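Local coordinates for protein probable acetyltransferase (Pseudomonas aeruginosa PAO1, PDB 2EUI) that probably transfers acyl groups as a member of the GNAT acetyltransferase family, although its substrate is unknown, at residues Asp12-Leu17 with Leu61-Leu66; Pro16-Tyr21 with Lys36-Arg41; Glu23-Leu28 with Val121-Ala126. One frame throughout, in Å; residues are numbered along the deposited sequence.

Contact 1 (Asp12-Leu17 with Leu61-Leu66)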
loop_
_atom_site.group_PDB
_atom_site.type_symbol
_atom_site.label_atom_id
_atom_site.label_comp_id
_atom_site.label_asym_id
_atom_site.label_seq_id
_atom_site.Cartn_x
_atom_site.Cartn_y
_atom_site.Cartn_z
ATOM N N ASP A 12 -10.345 -12.314 18.722
ATOM C CA ASP A 12 -10.804 -11.808 20.010
ATOM C C ASP A 12 -9.675 -11.349 20.918
ATOM O O ASP A 12 -9.863 -10.458 21.750
ATOM C CB ASP A 12 -11.647 -12.855 20.742
ATOM C CG ASP A 12 -13.017 -13.049 20.113
ATOM O OD1 ASP A 12 -13.672 -12.038 19.767
ATOM O OD2 ASP A 12 -13.441 -14.217 19.969
ATOM N N LEU A 13 -8.501 -11.950 20.761
ATOM C CA LEU A 13 -7.364 -11.578 21.588
ATOM C C LEU A 13 -6.750 -10.264 21.110
ATOM O O LEU A 13 -6.297 -9.448 21.916
ATOM C CB LEU A 13 -6.301 -12.682 21.566
ATOM C CG LEU A 13 -5.068 -12.348 22.411
ATOM C CD1 LEU A 13 -5.479 -12.173 23.865
ATOM C CD2 LEU A 13 -4.030 -13.433 22.284
ATOM N N LEU A 14 -6.772 -10.064 19.795
ATOM C CA LEU A 14 -6.192 -8.886 19.161
ATOM C C LEU A 14 -7.133 -7.697 18.986
ATOM O O LEU A 14 -6.683 -6.548 18.953
ATOM C CB LEU A 14 -5.611 -9.291 17.799
ATOM C CG LEU A 14 -5.113 -8.199 16.859
ATOM C CD1 LEU A 14 -3.894 -7.520 17.470
ATOM C CD2 LEU A 14 -4.799 -8.813 15.501
ATOM N N ALA A 15 -8.431 -7.965 18.871
ATOM C CA ALA A 15 -9.416 -6.900 18.694
ATOM C C ALA A 15 -9.286 -5.783 19.738
ATOM O O ALA A 15 -9.150 -4.610 19.395
ATOM C CB ALA A 15 -10.800 -7.478 18.729
ATOM N N PRO A 16 -9.321 -6.132 21.029
ATOM C CA PRO A 16 -9.198 -5.077 22.036
ATOM C C PRO A 16 -7.889 -4.288 21.965
ATOM O O PRO A 16 -7.870 -3.072 22.200
ATOM C CB PRO A 16 -9.380 -5.835 23.353
ATOM C CG PRO A 16 -8.888 -7.205 23.023
ATOM C CD PRO A 16 -9.471 -7.452 21.663
ATOM N N LEU A 17 -6.796 -4.968 21.635
ATOM C CA LEU A 17 -5.513 -4.276 21.542
ATOM C C LEU A 17 -5.442 -3.405 20.292
ATOM O O LEU A 17 -4.714 -2.416 20.264
ATOM C CB LEU A 17 -4.350 -5.266 21.528
ATOM C CG LEU A 17 -3.027 -4.525 21.741
ATOM C CD1 LEU A 17 -3.071 -3.820 23.098
ATOM C CD2 LEU A 17 -1.858 -5.495 21.672
ATOM N N LEU A 61 1.193 -8.785 24.048
ATOM C CA LEU A 61 2.053 -7.710 24.551
ATOM C C LEU A 61 2.149 -6.611 23.518
ATOM O O LEU A 61 2.417 -5.448 23.834
ATOM C CB LEU A 61 3.453 -8.250 24.847
ATOM C CG LEU A 61 3.502 -9.515 25.718
ATOM C CD1 LEU A 61 4.838 -10.182 25.541
ATOM C CD2 LEU A 61 3.242 -9.174 27.180
ATOM N N GLY A 62 1.930 -6.993 22.269
ATOM C CA GLY A 62 1.992 -6.027 21.192
ATOM C C GLY A 62 1.700 -6.704 19.868
ATOM O O GLY A 62 1.576 -7.931 19.795
ATOM N N PHE A 63 1.578 -5.916 18.811
ATOM C CA PHE A 63 1.305 -6.511 17.529
ATOM C C PHE A 63 1.831 -5.641 16.399
ATOM O O PHE A 63 2.142 -4.467 16.581
ATOM C CB PHE A 63 -0.197 -6.750 17.376
ATOM C CG PHE A 63 -0.971 -5.506 17.113
ATOM C CD1 PHE A 63 -1.118 -5.026 15.818
ATOM C CD2 PHE A 63 -1.492 -4.768 18.162
ATOM C CE1 PHE A 63 -1.770 -3.827 15.578
ATOM C CE2 PHE A 63 -2.149 -3.562 17.925
ATOM C CZ PHE A 63 -2.286 -3.093 16.636
ATOM N N CYS A 64 1.906 -6.237 15.221
ATOM C CA CYS A 64 2.409 -5.552 14.045
ATOM C C CYS A 64 1.572 -5.923 12.807
ATOM O O CYS A 64 1.051 -7.032 12.714
ATOM C CB CYS A 64 3.879 -5.956 13.871
ATOM S SG CYS A 64 4.617 -5.487 12.336
ATOM N N GLN A 65 1.414 -4.987 11.878
ATOM C CA GLN A 65 0.662 -5.284 10.660
ATOM C C GLN A 65 1.321 -4.724 9.405
ATOM O O GLN A 65 1.752 -3.566 9.358
ATOM C CB GLN A 65 -0.792 -4.788 10.737
ATOM C CG GLN A 65 -1.651 -5.225 9.546
ATOM C CD GLN A 65 -3.141 -4.935 9.742
ATOM O OE1 GLN A 65 -3.536 -3.818 10.114
ATOM N NE2 GLN A 65 -3.973 -5.939 9.484
ATOM N N LEU A 66 1.411 -5.575 8.393
ATOM C CA LEU A 66 1.998 -5.181 7.133
ATOM C C LEU A 66 1.013 -5.517 6.036
ATOM O O LEU A 66 0.249 -6.472 6.157
ATOM C CB LEU A 66 3.311 -5.937 6.892
ATOM C CG LEU A 66 4.441 -5.812 7.921
ATOM C CD1 LEU A 66 4.212 -6.761 9.084
ATOM C CD2 LEU A 66 5.740 -6.147 7.254
#
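Leu14 and Leu17, one turn apart on helix 11-24, close on Phe63 of strand 60-71 from two directions, one over the ring and one at its rim. This is helix-on-sheet packing in the GNAT fold: the first helix lies against a central strand, the short axes passing 9.5 Å apart and at right angles. All the tight packing is around Phe63. The methyl CD1 of Leu14 sits over one ring face, 4.0 Å from the centroid in a CH-pi contact, displaced toward the root of the ring, with Phe63 CG 3.6 Å away. With CG anti to the backbone N (chi1 172°), Leu14 reaches the ring end-on, the two side chains crossing at about a right angle. Leu17 instead runs alongside Phe63 in the opposite sense. Its CD2 lies in the ring plane at the edge, 3.6 Å from Phe63 CD2. The same methyl comes within 3.9 Å of the CA of Gly62, so Leu17 also touches the strand backbone beside the ring. Leu51 and Tyr85 of the flanking strands also touch Phe63, so the ring meets its own sheet as well as the helix. The other side of the helix is loose. Asp12 and Pro16 are exposed and take no part, and Asp12 turns its carboxylate to a salt bridge with Arg35. On the strand, Cys64 points to the opposite side of the sheet and packs on Leu81. Polar groups add nothing to the grip between the two segments. The carbonyl O of Leu17 stands 3.7 Å from Phe63 CE2.

Contact 2 (Pro16-Tyr21 with Lys36-Arg41)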
loop_
_atom_site.group_PDB
_atom_site.type_symbol
_atom_site.label_atom_id
_atom_site.label_comp_id
_atom_site.label_asym_id
_atom_site.label_seq_id
_atom_site.Cartn_x
_atom_site.Cartn_y
_atom_site.Cartn_z
ATOM N N PRO A 16 -9.321 -6.132 21.029
ATOM C CA PRO A 16 -9.198 -5.077 22.036
ATOM C C PRO A 16 -7.889 -4.288 21.965
ATOM O O PRO A 16 -7.870 -3.072 22.200
ATOM C CB PRO A 16 -9.380 -5.835 23.353
ATOM C CG PRO A 16 -8.888 -7.205 23.023
ATOM C CD PRO A 16 -9.471 -7.452 21.663
ATOM N N LEU A 17 -6.796 -4.968 21.635
ATOM C CA LEU A 17 -5.513 -4.276 21.542
ATOM C C LEU A 17 -5.442 -3.405 20.292
ATOM O O LEU A 17 -4.714 -2.416 20.264
ATOM C CB LEU A 17 -4.350 -5.266 21.528
ATOM C CG LEU A 17 -3.027 -4.525 21.741
ATOM C CD1 LEU A 17 -3.071 -3.820 23.098
ATOM C CD2 LEU A 17 -1.858 -5.495 21.672
ATOM N N PHE A 18 -6.198 -3.784 19.264
ATOM C CA PHE A 18 -6.234 -3.026 18.019
ATOM C C PHE A 18 -6.918 -1.679 18.264
ATOM O O PHE A 18 -6.580 -0.658 17.648
ATOM C CB PHE A 18 -7.005 -3.806 16.960
ATOM C CG PHE A 18 -6.994 -3.171 15.605
ATOM C CD1 PHE A 18 -5.802 -2.977 14.922
ATOM C CD2 PHE A 18 -8.184 -2.805 14.986
ATOM C CE1 PHE A 18 -5.797 -2.432 13.639
ATOM C CE2 PHE A 18 -8.187 -2.257 13.697
ATOM C CZ PHE A 18 -6.994 -2.071 13.024
ATOM N N VAL A 19 -7.887 -1.696 19.169
ATOM C CA VAL A 19 -8.630 -0.506 19.531
ATOM C C VAL A 19 -7.711 0.476 20.258
ATOM O O VAL A 19 -7.630 1.648 19.898
ATOM C CB VAL A 19 -9.827 -0.890 20.430
ATOM C CG1 VAL A 19 -10.480 0.368 21.014
ATOM C CG2 VAL A 19 -10.833 -1.712 19.615
ATOM N N LYS A 20 -7.015 -0.028 21.277
ATOM C CA LYS A 20 -6.082 0.766 22.075
ATOM C C LYS A 20 -5.172 1.560 21.156
ATOM O O LYS A 20 -4.937 2.758 21.360
ATOM C CB LYS A 20 -5.218 -0.154 22.938
ATOM C CG LYS A 20 -5.976 -1.036 23.904
ATOM C CD LYS A 20 -6.155 -0.353 25.232
ATOM C CE LYS A 20 -6.869 -1.270 26.187
ATOM N NZ LYS A 20 -6.338 -2.650 26.036
ATOM N N TYR A 21 -4.648 0.861 20.154
ATOM C CA TYR A 21 -3.756 1.431 19.141
ATOM C C TYR A 21 -4.386 2.620 18.405
ATOM O O TYR A 21 -3.795 3.696 18.317
ATOM C CB TYR A 21 -3.387 0.339 18.135
ATOM C CG TYR A 21 -2.818 0.850 16.834
ATOM C CD1 TYR A 21 -1.558 1.436 16.785
ATOM C CD2 TYR A 21 -3.543 0.749 15.651
ATOM C CE1 TYR A 21 -1.032 1.908 15.594
ATOM C CE2 TYR A 21 -3.029 1.218 14.460
ATOM C CZ TYR A 21 -1.771 1.797 14.433
ATOM O OH TYR A 21 -1.242 2.257 13.246
ATOM N N LYS A 36 -14.522 -5.741 13.041
ATOM C CA LYS A 36 -14.997 -6.133 11.716
ATOM C C LYS A 36 -13.903 -5.935 10.668
ATOM O O LYS A 36 -13.739 -6.766 9.775
ATOM C CB LYS A 36 -16.252 -5.340 11.330
ATOM C CG LYS A 36 -16.871 -5.807 10.023
ATOM C CD LYS A 36 -16.878 -7.343 9.959
ATOM C CE LYS A 36 -17.378 -7.893 8.623
ATOM N NZ LYS A 36 -17.354 -9.395 8.588
ATOM N N PHE A 37 -13.158 -4.836 10.792
ATOM C CA PHE A 37 -12.053 -4.513 9.886
ATOM C C PHE A 37 -10.992 -5.621 9.903
ATOM O O PHE A 37 -10.569 -6.108 8.848
ATOM C CB PHE A 37 -11.405 -3.179 10.294
ATOM C CG PHE A 37 -10.236 -2.786 9.436
ATOM C CD1 PHE A 37 -10.430 -2.287 8.158
ATOM C CD2 PHE A 37 -8.934 -2.954 9.897
ATOM C CE1 PHE A 37 -9.342 -1.961 7.339
ATOM C CE2 PHE A 37 -7.843 -2.633 9.095
ATOM C CZ PHE A 37 -8.046 -2.135 7.810
ATOM N N LEU A 38 -10.572 -6.004 11.108
ATOM C CA LEU A 38 -9.575 -7.048 11.303
ATOM C C LEU A 38 -10.040 -8.407 10.802
ATOM O O LEU A 38 -9.234 -9.243 10.401
ATOM C CB LEU A 38 -9.225 -7.175 12.781
ATOM C CG LEU A 38 -8.500 -6.015 13.451
ATOM C CD1 LEU A 38 -8.282 -6.361 14.919
ATOM C CD2 LEU A 38 -7.189 -5.753 12.738
ATOM N N GLU A 39 -11.343 -8.638 10.834
ATOM C CA GLU A 39 -11.860 -9.906 10.376
ATOM C C GLU A 39 -11.615 -10.006 8.876
ATOM O O GLU A 39 -11.016 -10.966 8.404
ATOM C CB GLU A 39 -13.351 -10.011 10.680
ATOM C CG GLU A 39 -13.788 -11.390 11.129
ATOM C CD GLU A 39 -15.289 -11.578 11.010
ATOM O OE1 GLU A 39 -16.030 -10.672 11.457
ATOM O OE2 GLU A 39 -15.721 -12.630 10.473
ATOM N N LYS A 40 -12.063 -9.004 8.128
ATOM C CA LYS A 40 -11.878 -9.003 6.686
ATOM C C LYS A 40 -10.431 -9.245 6.319
ATOM O O LYS A 40 -10.143 -9.997 5.392
ATOM C CB LYS A 40 -12.326 -7.679 6.087
ATOM C CG LYS A 40 -13.804 -7.456 6.163
ATOM C CD LYS A 40 -14.176 -6.250 5.350
ATOM C CE LYS A 40 -15.666 -5.992 5.419
ATOM N NZ LYS A 40 -16.037 -4.836 4.569
ATOM N N ARG A 41 -9.522 -8.613 7.054
ATOM C CA ARG A 41 -8.092 -8.758 6.796
ATOM C C ARG A 41 -7.588 -10.147 7.139
ATOM O O ARG A 41 -6.896 -10.771 6.333
ATOM C CB ARG A 41 -7.305 -7.690 7.567
ATOM C CG ARG A 41 -6.549 -6.732 6.649
ATOM C CD ARG A 41 -7.415 -6.286 5.477
ATOM N NE ARG A 41 -8.405 -5.313 5.906
ATOM C CZ ARG A 41 -9.550 -5.069 5.277
ATOM N NH1 ARG A 41 -9.882 -5.732 4.176
ATOM N NH2 ARG A 41 -10.366 -4.142 5.750
#
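Leu38 lays its branched end flat over one face of the Phe18 ring. Its CD2 lies almost exactly on the ring normal, 4° off and 3.5 Å from the centroid, a well-centred CH-pi contact. The other methyl, CD1, sits over the root of the ring, 3.5 Å from Phe18 CG and close to CB, so the fork of the leucine spans the ring from its base to its centre. Phe18 and Leu38 run past each other in opposite directions. Leu38 manages this by holding CG anti to its carbonyl carbon (chi1 -67°), with the chain extended beyond. Phe37, the preceding residue, meets the far end of the same ring: its CD2 is 3.8 Å from Phe18 CZ, and the two aromatic side chains cross at about a right angle. The two helices involved, 11-24 and 31-44, are the pair that GNAT proteins insert between the first and second strands of the sheet, and Phe18 bridges them, the nearest CA atoms of the two segments, those of Phe18 and Leu38, being 8.5 Å apart. Moving outward, Leu38 also rests on Leu11 and Leu14 of the first helix, while Phe18 touches Phe63 of strand 60-71, which ties the helix pair down to the sheet. Phe37 packs on Tyr67 of that strand and on Leu75 of the second subunit. Further out the contact turns polar. Arg41, one turn beyond Phe37, forms a salt bridge with Glu46 and a cation-pi contact with Phe70 of the second subunit. On the outer surface of helix 31-44, Lys36 NZ reaches Glu39 OE1 at 3.4 Å in a salt bridge whose hydrogen bond is weak, and Glu39 has a second partner in Arg43.

Contact 3 (Glu23-Leu28 with Val121-Ala126)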
loop_
_atom_site.group_PDB
_atom_site.type_symbol
_atom_site.label_atom_id
_atom_site.label_comp_id
_atom_site.label_asym_id
_atom_site.label_seq_id
_atom_site.Cartn_x
_atom_site.Cartn_y
_atom_site.Cartn_z
ATOM N N GLU A 23 -7.015 4.257 19.309
ATOM C CA GLU A 23 -7.371 5.290 20.270
ATOM C C GLU A 23 -6.138 6.094 20.638
ATOM O O GLU A 23 -6.189 7.324 20.719
ATOM C CB GLU A 23 -7.972 4.668 21.528
ATOM C CG GLU A 23 -9.244 3.911 21.287
ATOM C CD GLU A 23 -9.816 3.334 22.561
ATOM O OE1 GLU A 23 -9.099 2.562 23.246
ATOM O OE2 GLU A 23 -10.988 3.647 22.876
ATOM N N PHE A 24 -5.032 5.387 20.843
ATOM C CA PHE A 24 -3.781 6.016 21.228
ATOM C C PHE A 24 -3.301 7.033 20.206
ATOM O O PHE A 24 -2.541 7.938 20.535
ATOM C CB PHE A 24 -2.703 4.954 21.433
ATOM C CG PHE A 24 -1.382 5.513 21.865
ATOM C CD1 PHE A 24 -1.131 5.784 23.204
ATOM C CD2 PHE A 24 -0.394 5.797 20.924
ATOM C CE1 PHE A 24 0.092 6.332 23.603
ATOM C CE2 PHE A 24 0.826 6.345 21.311
ATOM C CZ PHE A 24 1.072 6.614 22.655
ATOM N N TYR A 25 -3.743 6.882 18.964
ATOM C CA TYR A 25 -3.327 7.791 17.906
ATOM C C TYR A 25 -4.385 8.800 17.458
ATOM O O TYR A 25 -4.271 9.395 16.385
ATOM C CB TYR A 25 -2.807 6.988 16.707
ATOM C CG TYR A 25 -1.439 6.404 16.961
ATOM C CD1 TYR A 25 -0.322 7.226 17.073
ATOM C CD2 TYR A 25 -1.266 5.032 17.133
ATOM C CE1 TYR A 25 0.938 6.696 17.353
ATOM C CE2 TYR A 25 -0.010 4.489 17.413
ATOM C CZ TYR A 25 1.087 5.324 17.520
ATOM O OH TYR A 25 2.333 4.791 17.771
ATOM N N GLY A 26 -5.416 8.984 18.275
ATOM C CA GLY A 26 -6.425 9.978 17.962
ATOM C C GLY A 26 -7.703 9.584 17.263
ATOM O O GLY A 26 -8.418 10.447 16.748
HETATM N N MSE A 27 -8.029 8.304 17.241
HETATM C CA MSE A 27 -9.255 7.922 16.576
HETATM C C MSE A 27 -10.362 7.570 17.574
HETATM O O MSE A 27 -10.112 7.372 18.780
HETATM C CB MSE A 27 -8.977 6.749 15.638
HETATM C CG MSE A 27 -7.738 6.900 14.765
HETATM SE SE MSE A 27 -7.650 8.506 13.694
HETATM C CE MSE A 27 -5.827 8.887 14.068
ATOM N N LEU A 28 -11.597 7.546 17.073
ATOM C CA LEU A 28 -12.738 7.163 17.898
ATOM C C LEU A 28 -12.581 5.640 17.962
ATOM O O LEU A 28 -12.188 5.013 16.982
ATOM C CB LEU A 28 -14.049 7.550 17.222
ATOM C CG LEU A 28 -14.737 8.813 17.747
ATOM C CD1 LEU A 28 -13.979 10.053 17.343
ATOM C CD2 LEU A 28 -16.134 8.856 17.184
ATOM N N VAL A 121 2.644 13.268 10.554
ATOM C CA VAL A 121 3.746 14.199 10.764
ATOM C C VAL A 121 3.844 14.519 12.253
ATOM O O VAL A 121 4.898 14.928 12.740
ATOM C CB VAL A 121 3.539 15.525 9.980
ATOM C CG1 VAL A 121 3.423 15.244 8.490
ATOM C CG2 VAL A 121 2.299 16.231 10.472
ATOM N N ASP A 122 2.741 14.314 12.969
ATOM C CA ASP A 122 2.674 14.578 14.403
ATOM C C ASP A 122 3.042 13.389 15.304
ATOM O O ASP A 122 2.647 13.361 16.471
ATOM C CB ASP A 122 1.265 15.051 14.770
ATOM C CG ASP A 122 1.004 16.492 14.367
ATOM O OD1 ASP A 122 1.479 16.911 13.286
ATOM O OD2 ASP A 122 0.310 17.198 15.133
ATOM N N ASN A 123 3.787 12.415 14.781
ATOM C CA ASN A 123 4.178 11.253 15.587
ATOM C C ASN A 123 5.680 11.128 15.785
ATOM O O ASN A 123 6.265 10.107 15.416
ATOM C CB ASN A 123 3.681 9.950 14.960
ATOM C CG ASN A 123 2.176 9.838 14.953
ATOM O OD1 ASN A 123 1.489 10.487 15.743
ATOM N ND2 ASN A 123 1.651 8.994 14.067
ATOM N N GLU A 124 6.297 12.153 16.372
ATOM C CA GLU A 124 7.739 12.153 16.617
ATOM C C GLU A 124 8.246 10.797 17.106
ATOM O O GLU A 124 9.168 10.224 16.532
ATOM C CB GLU A 124 8.111 13.198 17.670
ATOM C CG GLU A 124 7.545 14.592 17.455
ATOM C CD GLU A 124 7.812 15.139 16.071
ATOM O OE1 GLU A 124 8.785 14.694 15.422
ATOM O OE2 GLU A 124 7.050 16.030 15.643
ATOM N N VAL A 125 7.646 10.294 18.178
ATOM C CA VAL A 125 8.064 9.018 18.735
ATOM C C VAL A 125 7.984 7.939 17.668
ATOM O O VAL A 125 8.993 7.325 17.325
ATOM C CB VAL A 125 7.198 8.620 19.963
ATOM C CG1 VAL A 125 7.741 7.357 20.603
ATOM C CG2 VAL A 125 7.193 9.743 20.980
ATOM N N ALA A 126 6.788 7.722 17.136
ATOM C CA ALA A 126 6.574 6.718 16.096
ATOM C C ALA A 126 7.647 6.782 15.004
ATOM O O ALA A 126 8.239 5.761 14.628
ATOM C CB ALA A 126 5.191 6.905 15.479
#
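Between Tyr25 and Asn123 the backbones come nearest, their CA atoms 8.6 Å apart, where the chain leaving helix 11-24 passes the turn that leads into helix 124-131. The first of these ends in a Schellman motif: Gly26, at positive phi (96°), is its C-prime residue, with Gly26 N bonded to Glu23 O at 3.1 Å, and the N of Met27, which is present as selenomethionine, returns to Arg22 O. Asn123 occupies the N-cap position of the other helix but does not cap it with its side chain. Across this meeting of two helix ends in the GNAT fold, side chains must bridge the gap. With chi1 at -75°, CG beside the backbone N, Tyr25 brings the far end of its ring toward 121-126. The amide of Asn123 comes to the CD1-CE1 edge of that ring, Asn123 CG lying 4.1 Å from Tyr25 CE1, with amide and ring planes 55° apart. The contact is light and lies at the surface. Tyr25 is steadied from its own side: Phe24 CD2 stands 3.6 Å above the middle of one face of the Tyr25 ring, Tyr21 meets it ring to ring, and Leu73 of the second subunit also packs on it. At the far end of the ring, Tyr25 OH rests 4.2 Å from the methyl CB of Ala126, in the first turn of helix 124-131.

From the N terminus, helix 11-24 contributes to all three contacts in turn. Its early part, 12-17, opens contact 1; its middle, 16-21, opens contact 2, sharing Pro16 and Leu17; its last turn and the loop after it, 23-28, open contact 3. Contact 2 closes first, after a short connection, when helix 31-44 folds back. Contact 1 closes later, on strand 60-71, so the return segment of contact 2 lies inside its loop. These two touch, Phe63 CZ standing 3.9 Å from Phe18 CD1. Contact 3 closes last, at 121-126, and crosses both; its centre is about 17 Å from that of contact 1. Together they tie one helix to its partner helix, a central strand and the start of helix 124-131.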